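PDB 4YOK: putative flagellar protein FliS, which is of unknown function and belongs to the DUF3823 family, with a transthyretin-like N-terminal domain followed by a second beta domain of the E-set clan. Local coordinates for residues 133-138 / 193-198. Residues are numbered along the deposited sequence; the frame is centred on the assembly and turned at random.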
loop_
_atom_site.group_PDB
_atom_site.type_symbol
_atom_site.label_atom_id
_atom_site.label_comp_id
_atom_site.label_asym_id
_atom_site.label_seq_id
_atom_site.Cartn_x
_atom_site.Cartn_y
_atom_site.Cartn_z
ATOM N N ARG A 133 3.300 7.591 12.893
ATOM C CA ARG A 133 3.348 8.859 12.182
ATOM C C ARG A 133 2.338 8.899 11.053
ATOM O O ARG A 133 1.917 7.859 10.541
ATOM C CB ARG A 133 4.764 9.191 11.643
ATOM C CG ARG A 133 5.334 8.225 10.637
ATOM C CD ARG A 133 6.679 8.732 10.163
ATOM N NE ARG A 133 7.268 7.842 9.166
ATOM C CZ ARG A 133 8.274 7.005 9.403
ATOM N NH1 ARG A 133 8.829 6.946 10.607
ATOM N NH2 ARG A 133 8.746 6.233 8.432
ATOM N N VAL A 134 1.946 10.122 10.704
ATOM C CA VAL A 134 1.078 10.441 9.579
ATOM C C VAL A 134 1.935 11.278 8.616
ATOM O O VAL A 134 2.665 12.182 9.052
ATOM C CB VAL A 134 -0.210 11.149 10.049
ATOM C CG1 VAL A 134 -1.059 11.567 8.865
ATOM C CG2 VAL A 134 -1.009 10.231 10.979
HETATM N N MSE A 135 1.846 10.982 7.326
HETATM C CA MSE A 135 2.681 11.651 6.322
HETATM C C MSE A 135 1.843 12.285 5.225
HETATM O O MSE A 135 0.920 11.656 4.695
HETATM C CB MSE A 135 3.681 10.651 5.685
HETATM C CG MSE A 135 4.603 10.001 6.706
HETATM SE SE MSE A 135 5.589 8.547 5.880
HETATM C CE MSE A 135 4.103 7.188 6.030
ATOM N N LEU A 136 2.166 13.540 4.907
ATOM C CA LEU A 136 1.574 14.313 3.811
ATOM C C LEU A 136 2.609 14.305 2.714
ATOM O O LEU A 136 3.756 14.667 2.969
ATOM C CB LEU A 136 1.202 15.732 4.275
ATOM C CG LEU A 136 -0.263 15.933 4.692
ATOM C CD1 LEU A 136 -0.689 14.989 5.801
ATOM C CD2 LEU A 136 -0.561 17.383 5.011
ATOM N N LEU A 137 2.245 13.792 1.524
ATOM C CA LEU A 137 3.184 13.613 0.424
ATOM C C LEU A 137 2.734 14.235 -0.871
ATOM O O LEU A 137 1.538 14.219 -1.197
ATOM C CB LEU A 137 3.384 12.092 0.166
ATOM C CG LEU A 137 3.747 11.221 1.369
ATOM C CD1 LEU A 137 3.450 9.737 1.098
ATOM C CD2 LEU A 137 5.196 11.434 1.783
ATOM N N LEU A 138 3.708 14.745 -1.646
ATOM C CA LEU A 138 3.491 15.233 -3.003
ATOM C C LEU A 138 4.536 14.596 -3.908
ATOM O O LEU A 138 5.673 14.366 -3.475
ATOM C CB LEU A 138 3.545 16.766 -3.138
ATOM C CG LEU A 138 2.444 17.566 -2.416
ATOM C CD1 LEU A 138 2.831 19.047 -2.309
ATOM C CD2 LEU A 138 1.092 17.429 -3.131
ATOM N N ASP A 193 6.417 -2.250 9.666
ATOM C CA ASP A 193 7.532 -1.918 8.770
ATOM C C ASP A 193 7.098 -1.073 7.560
ATOM O O ASP A 193 7.947 -0.649 6.771
ATOM C CB ASP A 193 8.156 -3.240 8.256
ATOM C CG ASP A 193 7.373 -3.956 7.154
ATOM O OD1 ASP A 193 6.114 -3.820 7.108
ATOM O OD2 ASP A 193 7.998 -4.662 6.362
ATOM N N GLN A 194 5.773 -0.923 7.354
ATOM C CA GLN A 194 5.208 -0.263 6.181
ATOM C C GLN A 194 3.940 0.466 6.547
ATOM O O GLN A 194 3.205 -0.001 7.421
ATOM C CB GLN A 194 4.862 -1.331 5.104
ATOM C CG GLN A 194 6.055 -1.781 4.232
ATOM C CD GLN A 194 6.623 -0.623 3.450
ATOM O OE1 GLN A 194 5.895 0.157 2.809
ATOM N NE2 GLN A 194 7.928 -0.426 3.573
ATOM N N ALA A 195 3.677 1.587 5.891
ATOM C CA ALA A 195 2.452 2.354 6.124
ATOM C C ALA A 195 1.314 1.894 5.202
ATOM O O ALA A 195 1.546 1.215 4.179
ATOM C CB ALA A 195 2.732 3.842 5.868
ATOM N N ILE A 196 0.082 2.318 5.544
ATOM C CA ILE A 196 -1.107 2.220 4.682
ATOM C C ILE A 196 -1.294 3.629 4.144
ATOM O O ILE A 196 -0.927 4.602 4.816
ATOM C CB ILE A 196 -2.372 1.654 5.393
ATOM C CG1 ILE A 196 -3.465 1.250 4.342
ATOM C CG2 ILE A 196 -2.918 2.617 6.449
ATOM C CD1 ILE A 196 -3.976 -0.119 4.481
ATOM N N TYR A 197 -1.793 3.748 2.928
ATOM C CA TYR A 197 -1.952 5.048 2.297
ATOM C C TYR A 197 -3.369 5.272 1.791
ATOM O O TYR A 197 -4.193 4.357 1.725
ATOM C CB TYR A 197 -0.975 5.137 1.103
ATOM C CG TYR A 197 0.506 5.067 1.439
ATOM C CD1 TYR A 197 1.153 3.842 1.587
ATOM C CD2 TYR A 197 1.268 6.229 1.561
ATOM C CE1 TYR A 197 2.515 3.777 1.879
ATOM C CE2 TYR A 197 2.625 6.177 1.868
ATOM C CZ TYR A 197 3.240 4.948 2.034
ATOM O OH TYR A 197 4.571 4.890 2.300
ATOM N N SER A 198 -3.639 6.501 1.393
ATOM C CA SER A 198 -4.827 6.861 0.643
ATOM C C SER A 198 -4.556 6.513 -0.828
ATOM O O SER A 198 -3.391 6.303 -1.176
ATOM C CB SER A 198 -5.068 8.370 0.775
ATOM O OG SER A 198 -4.053 9.123 0.120
#
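The ring of Y197 takes L137 at its edge, near the ring plane. One methyl does the touching: L137 CD1 lies 3.7 Å from Y197 CE2. The two side chains cross at about a right angle. At the guanidinium of R133, within the same strand, the SE of M135, a selenomethionine, sits in plane at the edge. The M135 chain runs extended to SE, then turns about the CG-SE bond (chi3 -81°). This carries the terminal methyl to A195, and M135 CE meets A195 CB at 3.6 Å. M135 CE is also 4.4 Å from Y197 OH, a looser approach.

Strands 131-139 and 196-202 belong to the four-stranded antiparallel sheet of the C-terminal domain, whose family is placed in the E-set clan. Strand 182-189 runs between them and makes backbone hydrogen bonds to M135 from G186 and to L137 from R184. The two segments therefore meet through side chains alone, with no hydrogen bond across. M135 and L137, two residues apart, both point their CB toward 193-198. Y197 CG stands anti to the carbonyl carbon (chi1 -63°), which sends the ring toward L137. Y197 is buried, and its OH accepts a hydrogen bond from the backbone N of D146, in a loop that M135 also touches.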